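Long-range contacts in protocatechuate decarboxylase (Klebsiella pneumoniae, PDB 5O3M), which catalyses the decarboxylation of 3,4-dihydroxybenzoic acid to catechol, as a member of the prenylated-flavin-dependent UbiD family: residues A[171-176]-A[187-192]; A[224-229]-A[287-292]; A[357-362]-A[406-411]. One frame throughout, in Å; residues are numbered along the deposited sequence.

Interactions 1 and 2 belong to one antiparallel sheet, in the Rift-related part of the chain. Their centres lie about 11 Å apart, and strand 168-177 pairs with strand 224-230 between them: L173 O meets N229 N at 2.8 Å and L175 N meets T227 O at 2.9 Å, both probable hydrogen bonds. Interaction 3 is a helix pair in the C-terminal domain. Its nearest atoms are about 15 Å from interaction 1 and about 22 Å from interaction 2. A bound pentane-1,5-diol lies about 4 Å from the side chain of I189 in interaction 1, and a pentane-1,5-diol is about 12 Å from that of S358 in interaction 3.

Interaction 1 of 3, residues A[171-176]-A[187-192]; sequences LGLALA and VTIHRL
The imidazole of H190 meets A174 obliquely, A174 CB lying 3.8 Å from H190 CD2, while G172 O stands at the ring's edge near its plane. Also at the edge, and in plane, T188 OG1 is hydrogen-bonded to H190 NE2 at 2.9 Å. With ND1 bonded to F203 O, both ring nitrogens are held and the rotation of the ring is fixed. The strands are antiparallel and joined by four backbone bonds, two between G172 and H190 and two between A174 and T188. The shortest, A174 N to T188 O, measures 2.6 Å. G172 carries no side chain, and L192 CD1 reaches to 4.3 Å from G172 CA.

On the opposite face of the sheet from A174 and H190, L173 has CG anti to the backbone N (chi1 -174°), which brings CD1 to 3.6 Å from V187 CG1. The same L173 CD1 touches I189 CG1 at 3.7 Å, so one methyl serves two neighbours on the opposing strand. L175 lies alongside V187, pointing the same way. The I189 side chain comes about 4 Å from a bound pentane-1,5-diol.

The two strands form a beta hairpin of the Rift-related region. Helix 234-240 covers L173 and I189 through I236, Y237 and A240, M202 of strand 199-202 packs on A174 and H190, and strand 224-230 pairs with the other edge of strand 168-177.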
loop_
_atom_site.group_PDB
_atom_site.type_symbol
_atom_site.label_atom_id
_atom_site.label_comp_id
_atom_site.label_asym_id
_atom_site.label_seq_id
_atom_site.Cartn_x
_atom_site.Cartn_y
_atom_site.Cartn_z
ATOM N N LEU A 171 21.698 40.164 -4.826
ATOM C CA LEU A 171 22.364 39.703 -6.041
ATOM C C LEU A 171 23.853 40.012 -5.982
ATOM O O LEU A 171 24.444 40.544 -6.922
ATOM C CB LEU A 171 21.708 40.313 -7.276
ATOM C CG LEU A 171 20.438 39.610 -7.763
ATOM C CD1 LEU A 171 19.889 40.303 -8.972
ATOM C CD2 LEU A 171 20.708 38.120 -8.076
ATOM N N GLY A 172 24.483 39.666 -4.857
ATOM C CA GLY A 172 25.897 39.916 -4.659
ATOM C C GLY A 172 26.793 38.807 -5.173
ATOM O O GLY A 172 26.746 37.674 -4.675
ATOM N N LEU A 173 27.618 39.116 -6.169
ATOM C CA LEU A 173 28.545 38.139 -6.737
ATOM C C LEU A 173 29.901 38.291 -6.047
ATOM O O LEU A 173 30.615 39.283 -6.249
ATOM C CB LEU A 173 28.662 38.311 -8.247
ATOM C CG LEU A 173 29.497 37.245 -8.955
ATOM C CD1 LEU A 173 28.619 36.044 -9.404
ATOM C CD2 LEU A 173 30.229 37.864 -10.137
ATOM N N ALA A 174 30.253 37.302 -5.234
ATOM C CA ALA A 174 31.495 37.326 -4.479
ATOM C C ALA A 174 32.629 36.757 -5.320
ATOM O O ALA A 174 32.478 35.699 -5.942
ATOM C CB ALA A 174 31.349 36.533 -3.179
ATOM N N LEU A 175 33.749 37.476 -5.351
ATOM C CA LEU A 175 35.026 36.953 -5.814
ATOM C C LEU A 175 35.944 36.776 -4.612
ATOM O O LEU A 175 35.959 37.615 -3.707
ATOM C CB LEU A 175 35.679 37.882 -6.840
ATOM C CG LEU A 175 35.263 37.612 -8.283
ATOM C CD1 LEU A 175 33.755 37.665 -8.437
ATOM C CD2 LEU A 175 35.934 38.602 -9.207
ATOM N N ALA A 176 36.695 35.680 -4.599
ATOM C CA ALA A 176 37.569 35.369 -3.474
ATOM C C ALA A 176 38.584 34.319 -3.908
ATOM O O ALA A 176 38.380 33.597 -4.888
ATOM C CB ALA A 176 36.772 34.880 -2.260
ATOM N N VAL A 187 33.789 32.129 -7.631
ATOM C CA VAL A 187 32.806 33.123 -8.049
ATOM C C VAL A 187 31.442 32.580 -7.652
ATOM O O VAL A 187 30.998 31.561 -8.195
ATOM C CB VAL A 187 32.849 33.389 -9.559
ATOM C CG1 VAL A 187 31.869 34.497 -9.917
ATOM C CG2 VAL A 187 34.272 33.703 -10.024
ATOM N N THR A 188 30.759 33.272 -6.748
ATOM C CA THR A 188 29.547 32.759 -6.127
ATOM C C THR A 188 28.554 33.894 -5.888
ATOM O O THR A 188 28.945 35.044 -5.657
ATOM C CB THR A 188 29.892 32.054 -4.807
ATOM O OG1 THR A 188 30.791 32.877 -4.061
ATOM C CG2 THR A 188 30.571 30.721 -5.073
ATOM N N ILE A 189 27.262 33.564 -5.950
ATOM C CA ILE A 189 26.185 34.519 -5.693
ATOM C C ILE A 189 25.716 34.344 -4.258
ATOM O O ILE A 189 25.525 33.212 -3.788
ATOM C CB ILE A 189 25.006 34.346 -6.671
ATOM C CG1 ILE A 189 25.454 34.540 -8.114
ATOM C CG2 ILE A 189 23.903 35.353 -6.379
ATOM C CD1 ILE A 189 24.308 34.440 -9.121
ATOM N N HIS A 190 25.535 35.466 -3.567
ATOM C CA HIS A 190 25.067 35.484 -2.196
ATOM C C HIS A 190 24.057 36.614 -2.039
ATOM O O HIS A 190 23.993 37.544 -2.848
ATOM C CB HIS A 190 26.208 35.711 -1.189
ATOM C CG HIS A 190 27.320 34.709 -1.270
ATOM N ND1 HIS A 190 27.528 33.753 -0.298
ATOM C CD2 HIS A 190 28.307 34.539 -2.182
ATOM C CE1 HIS A 190 28.584 33.025 -0.616
ATOM N NE2 HIS A 190 29.077 33.482 -1.754
ATOM N N ARG A 191 23.267 36.511 -0.982
ATOM C CA ARG A 191 22.546 37.631 -0.407
ATOM C C ARG A 191 23.286 38.079 0.857
ATOM O O ARG A 191 24.002 37.289 1.483
ATOM C CB ARG A 191 21.098 37.235 -0.099
ATOM C CG ARG A 191 20.936 36.261 1.076
ATOM C CD ARG A 191 19.487 35.812 1.198
ATOM N NE ARG A 191 19.246 35.009 2.397
ATOM C CZ ARG A 191 18.210 34.177 2.537
ATOM N NH1 ARG A 191 17.335 34.040 1.542
ATOM N NH2 ARG A 191 18.047 33.477 3.665
ATOM N N LEU A 192 23.142 39.361 1.209
ATOM C CA LEU A 192 23.834 39.937 2.365
ATOM C C LEU A 192 22.915 40.904 3.096
ATOM O O LEU A 192 22.285 41.760 2.462
ATOM C CB LEU A 192 25.114 40.677 1.943
ATOM C CG LEU A 192 26.161 39.926 1.113
ATOM C CD1 LEU A 192 25.866 40.066 -0.376
ATOM C CD2 LEU A 192 27.559 40.416 1.429
#

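Interaction 2 of 3, residues A[224-229]-A[287-292]; sequences LPITIN and GELLPG
L224 and L289 form a hydrogen-bonded antiparallel pair. L289 N donates to L224 O at 2.8 Å and L224 N returns a bond to L289 O at 3.1 Å. I226 and G287 repeat the exchange, I226 N to G287 O at 2.9 Å and G287 N to I226 O at 3.1 Å, the latter almost straight at 177° about the hydrogen. Between these rungs P225 faces E288 in a non-hydrogen-bonded pair, their CA atoms 4.1 Å apart. P225 has no N-H, and this place in the ladder asks for none between the two strands.

In I226, with CG1 anti to the backbone N (chi1 -179°), CG2 falls between that N and the carbonyl carbon and rests 3.3 Å from G287 O; I226 CD1, at the end of the extended chain, reaches L289 CD1 at 4.2 Å. L224, I226 and L289 all lie on one face of the sheet, the CB atoms of L224 and L289 4.3 Å apart. On the opposite face the E288 side chain runs out extended beyond CG, and its OE2 has K327 NZ as a long, weak ion-pair partner.

In the second shell, F213 and A217 pack on L224, I210 on I226 and R214 on L289, so helix 209-219 covers this apolar face. I324 of strand 323-331 adds to it, touching I226 and L289. The ladder is an inner part of the antiparallel sheet of the Rift-related domain: strand 224-230 pairs beyond it with strand 168-177, and strand 283-289 with strand 323-331, where E288 and K325 are joined by a backbone hydrogen bond.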
loop_
_atom_site.group_PDB
_atom_site.type_symbol
_atom_site.label_atom_id
_atom_site.label_comp_id
_atom_site.label_asym_id
_atom_site.label_seq_id
_atom_site.Cartn_x
_atom_site.Cartn_y
_atom_site.Cartn_z
ATOM N N LEU A 224 39.621 37.183 5.309
ATOM C CA LEU A 224 39.644 36.777 3.905
ATOM C C LEU A 224 39.162 37.941 3.054
ATOM O O LEU A 224 37.975 38.319 3.133
ATOM C CB LEU A 224 38.785 35.539 3.645
ATOM C CG LEU A 224 38.989 35.018 2.215
ATOM C CD1 LEU A 224 40.192 34.083 2.138
ATOM C CD2 LEU A 224 37.737 34.357 1.636
ATOM N N PRO A 225 40.033 38.540 2.245
ATOM C CA PRO A 225 39.602 39.651 1.392
ATOM C C PRO A 225 38.657 39.168 0.301
ATOM O O PRO A 225 38.849 38.110 -0.303
ATOM C CB PRO A 225 40.913 40.182 0.811
ATOM C CG PRO A 225 41.798 38.987 0.790
ATOM C CD PRO A 225 41.442 38.180 2.013
ATOM N N ILE A 226 37.638 39.979 0.042
ATOM C CA ILE A 226 36.521 39.592 -0.803
ATOM C C ILE A 226 36.029 40.844 -1.516
ATOM O O ILE A 226 36.218 41.966 -1.032
ATOM C CB ILE A 226 35.421 38.930 0.065
ATOM C CG1 ILE A 226 34.222 38.485 -0.763
ATOM C CG2 ILE A 226 34.977 39.869 1.166
ATOM C CD1 ILE A 226 33.214 37.725 0.064
ATOM N N THR A 227 35.447 40.660 -2.697
ATOM C CA THR A 227 34.655 41.709 -3.331
ATOM C C THR A 227 33.264 41.170 -3.630
ATOM O O THR A 227 33.100 39.990 -3.974
ATOM C CB THR A 227 35.294 42.255 -4.635
ATOM O OG1 THR A 227 35.492 41.188 -5.578
ATOM C CG2 THR A 227 36.622 42.970 -4.350
ATOM N N ILE A 228 32.271 42.043 -3.479
ATOM C CA ILE A 228 30.875 41.731 -3.739
ATOM C C ILE A 228 30.443 42.621 -4.892
ATOM O O ILE A 228 30.334 43.842 -4.728
ATOM C CB ILE A 228 29.992 41.971 -2.507
ATOM C CG1 ILE A 228 30.580 41.289 -1.255
ATOM C CG2 ILE A 228 28.564 41.576 -2.806
ATOM C CD1 ILE A 228 30.563 39.762 -1.287
ATOM N N ASN A 229 30.184 42.021 -6.049
ATOM C CA ASN A 229 29.905 42.758 -7.273
ATOM C C ASN A 229 28.417 42.680 -7.610
ATOM O O ASN A 229 27.848 41.587 -7.681
ATOM C CB ASN A 229 30.752 42.206 -8.421
ATOM C CG ASN A 229 32.248 42.246 -8.124
ATOM O OD1 ASN A 229 32.947 43.151 -8.567
ATOM N ND2 ASN A 229 32.740 41.261 -7.382
ATOM N N GLY A 287 35.708 44.260 0.955
ATOM C CA GLY A 287 35.844 44.048 2.380
ATOM C C GLY A 287 36.631 42.792 2.683
ATOM O O GLY A 287 37.269 42.204 1.808
ATOM N N GLU A 288 36.584 42.396 3.953
ATOM C CA GLU A 288 37.211 41.161 4.396
ATOM C C GLU A 288 36.291 40.422 5.364
ATOM O O GLU A 288 35.696 41.032 6.261
ATOM C CB GLU A 288 38.580 41.440 5.051
ATOM C CG GLU A 288 38.625 42.663 5.947
ATOM C CD GLU A 288 40.039 43.000 6.406
ATOM O OE1 GLU A 288 40.984 42.754 5.631
ATOM O OE2 GLU A 288 40.205 43.502 7.542
ATOM N N LEU A 289 36.167 39.109 5.169
ATOM C CA LEU A 289 35.446 38.270 6.128
ATOM C C LEU A 289 36.260 38.144 7.412
ATOM O O LEU A 289 37.381 37.627 7.396
ATOM C CB LEU A 289 35.161 36.893 5.531
ATOM C CG LEU A 289 34.051 36.862 4.473
ATOM C CD1 LEU A 289 34.122 35.610 3.609
ATOM C CD2 LEU A 289 32.686 36.970 5.133
ATOM N N LEU A 290 35.688 38.618 8.538
ATOM C CA LEU A 290 36.405 38.735 9.799
ATOM C C LEU A 290 36.536 37.372 10.480
ATOM O O LEU A 290 35.580 36.589 10.513
ATOM C CB LEU A 290 35.698 39.718 10.731
ATOM C CG LEU A 290 35.778 41.168 10.239
ATOM C CD1 LEU A 290 35.049 42.072 11.202
ATOM C CD2 LEU A 290 37.235 41.638 10.032
ATOM N N PRO A 291 37.712 37.070 11.021
ATOM C CA PRO A 291 37.898 35.793 11.711
ATOM C C PRO A 291 37.437 35.896 13.156
ATOM O O PRO A 291 37.564 36.944 13.796
ATOM C CB PRO A 291 39.411 35.565 11.616
ATOM C CG PRO A 291 39.976 36.970 11.657
ATOM C CD PRO A 291 38.953 37.867 10.976
ATOM N N GLY A 292 36.874 34.796 13.656
ATOM C CA GLY A 292 36.435 34.727 15.040
ATOM C C GLY A 292 35.312 35.679 15.379
ATOM O O GLY A 292 35.239 36.160 16.514
#

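Interaction 3 of 3, residues A[357-362]-A[406-411]; sequences ASIWNA and LLALAT
I359 sets CG1 beside the backbone N (chi1 -64°), which leaves CG2 anti to that N and 4.1 Å from A408 CB; I359 CD1, at the end of an extended chain, touches the same A408 methyl at 4.2 Å. T411 has chi1 of 77°, with OG1 between the backbone N and the carbonyl carbon and CG2 directed at A362. T411 CG2 is modelled 3.3 Å from A362 CB, a closeness that is doubtful because CG2 is also too near L407 O.

Across the gap T411 OG1 lies 3.9 Å from both S358 OG and S358 O, too far for hydrogen bonding. The S358 hydroxyl is instead bonded to T355 O, one turn back in its own helix. L407 reaches from the other helix with CD2, which lies 3.9 Å from A362 O. No hydrogen bond joins the two segments, and the contact is made chiefly of methyls and small residues.

The small side chains A362 and A408 bring the backbones together, I359 CA to A408 CA measuring 5.4 Å. The axes pass 9.2 Å apart with their directions at 128°. On the flank of helix 400-411, L406, L407 and A410 pack on a second subunit, so the helix also serves an interface of the assembly.

Both helices rest on the mixed sheet, I359 against V374 of strand 371-376 and A408 against I418 of strand 417-422. Helix 400-411 links the neighbouring parallel strands 385-390 and 417-422, a beta-alpha-beta crossover in the alpha/beta C-terminal part of the UbiD fold.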
loop_
_atom_site.group_PDB
_atom_site.type_symbol
_atom_site.label_atom_id
_atom_site.label_comp_id
_atom_site.label_asym_id
_atom_site.label_seq_id
_atom_site.Cartn_x
_atom_site.Cartn_y
_atom_site.Cartn_z
ATOM N N ALA A 357 19.895 21.882 -16.797
ATOM C CA ALA A 357 21.088 21.477 -17.530
ATOM C C ALA A 357 21.671 20.188 -16.970
ATOM O O ALA A 357 22.097 19.313 -17.734
ATOM C CB ALA A 357 22.129 22.600 -17.511
ATOM N N SER A 358 21.691 20.041 -15.641
ATOM C CA SER A 358 22.245 18.817 -15.058
ATOM C C SER A 358 21.355 17.600 -15.335
ATOM O O SER A 358 21.861 16.483 -15.512
ATOM C CB SER A 358 22.467 19.005 -13.553
ATOM O OG SER A 358 21.262 18.822 -12.826
ATOM N N ILE A 359 20.038 17.788 -15.379
ATOM C CA ILE A 359 19.151 16.693 -15.767
ATOM C C ILE A 359 19.352 16.333 -17.243
ATOM O O ILE A 359 19.449 15.153 -17.600
ATOM C CB ILE A 359 17.687 17.061 -15.448
ATOM C CG1 ILE A 359 17.514 17.213 -13.941
ATOM C CG2 ILE A 359 16.722 15.991 -15.988
ATOM C CD1 ILE A 359 16.192 17.813 -13.501
ATOM N N TRP A 360 19.422 17.344 -18.120
ATOM C CA TRP A 360 19.724 17.109 -19.534
ATOM C C TRP A 360 20.970 16.254 -19.699
ATOM O O TRP A 360 20.980 15.283 -20.462
ATOM C CB TRP A 360 19.938 18.440 -20.264
ATOM C CG TRP A 360 18.815 18.904 -21.108
ATOM C CD1 TRP A 360 18.086 20.062 -20.955
ATOM C CD2 TRP A 360 18.293 18.248 -22.262
ATOM N NE1 TRP A 360 17.133 20.150 -21.943
ATOM C CE2 TRP A 360 17.239 19.049 -22.756
ATOM C CE3 TRP A 360 18.609 17.059 -22.924
ATOM C CZ2 TRP A 360 16.503 18.691 -23.878
ATOM C CZ3 TRP A 360 17.886 16.710 -24.035
ATOM C CH2 TRP A 360 16.839 17.515 -24.501
ATOM N N ASN A 361 22.058 16.647 -19.032
ATOM C CA ASN A 361 23.329 15.959 -19.219
ATOM C C ASN A 361 23.245 14.528 -18.717
ATOM O O ASN A 361 23.750 13.604 -19.360
ATOM C CB ASN A 361 24.451 16.715 -18.498
ATOM C CG ASN A 361 24.781 18.063 -19.148
ATOM O OD1 ASN A 361 24.664 18.242 -20.364
ATOM N ND2 ASN A 361 25.203 19.020 -18.326
ATOM N N ALA A 362 22.596 14.322 -17.576
ATOM C CA ALA A 362 22.531 12.974 -17.025
ATOM C C ALA A 362 21.650 12.069 -17.877
ATOM O O ALA A 362 22.028 10.925 -18.156
ATOM C CB ALA A 362 22.039 13.021 -15.585
ATOM N N LEU A 406 14.421 8.594 -12.205
ATOM C CA LEU A 406 15.498 8.244 -11.280
ATOM C C LEU A 406 16.772 9.034 -11.591
ATOM O O LEU A 406 17.441 9.545 -10.680
ATOM C CB LEU A 406 15.763 6.734 -11.326
ATOM C CG LEU A 406 14.608 5.800 -10.942
ATOM C CD1 LEU A 406 15.004 4.337 -11.116
ATOM C CD2 LEU A 406 14.209 6.054 -9.510
ATOM N N LEU A 407 17.139 9.126 -12.870
ATOM C CA LEU A 407 18.305 9.930 -13.230
ATOM C C LEU A 407 18.151 11.365 -12.740
ATOM O O LEU A 407 19.111 11.958 -12.245
ATOM C CB LEU A 407 18.527 9.885 -14.739
ATOM C CG LEU A 407 19.167 8.580 -15.216
ATOM C CD1 LEU A 407 18.672 8.207 -16.602
ATOM C CD2 LEU A 407 20.682 8.743 -15.216
ATOM N N ALA A 408 16.936 11.916 -12.800
ATOM C CA ALA A 408 16.725 13.278 -12.316
ATOM C C ALA A 408 16.862 13.359 -10.800
ATOM O O ALA A 408 17.555 14.246 -10.276
ATOM C CB ALA A 408 15.358 13.800 -12.757
ATOM N N LEU A 409 16.184 12.464 -10.070
ATOM C CA LEU A 409 16.257 12.530 -8.612
ATOM C C LEU A 409 17.671 12.279 -8.126
ATOM O O LEU A 409 18.081 12.836 -7.110
ATOM C CB LEU A 409 15.296 11.527 -7.966
ATOM C CG LEU A 409 13.800 11.730 -8.197
ATOM C CD1 LEU A 409 13.025 10.494 -7.767
ATOM C CD2 LEU A 409 13.305 12.969 -7.443
ATOM N N ALA A 410 18.438 11.461 -8.842
ATOM C CA ALA A 410 19.788 11.154 -8.382
ATOM C C ALA A 410 20.753 12.308 -8.635
ATOM O O ALA A 410 21.624 12.572 -7.799
ATOM C CB ALA A 410 20.310 9.876 -9.054
ATOM N N THR A 411 20.642 12.991 -9.788
ATOM C CA THR A 411 21.603 14.046 -10.085
ATOM C C THR A 411 21.260 15.373 -9.411
ATOM O O THR A 411 22.141 16.221 -9.280
ATOM C CB THR A 411 21.762 14.253 -11.604
ATOM O OG1 THR A 411 20.658 14.992 -12.125
ATOM C CG2 THR A 411 21.845 12.923 -12.313
#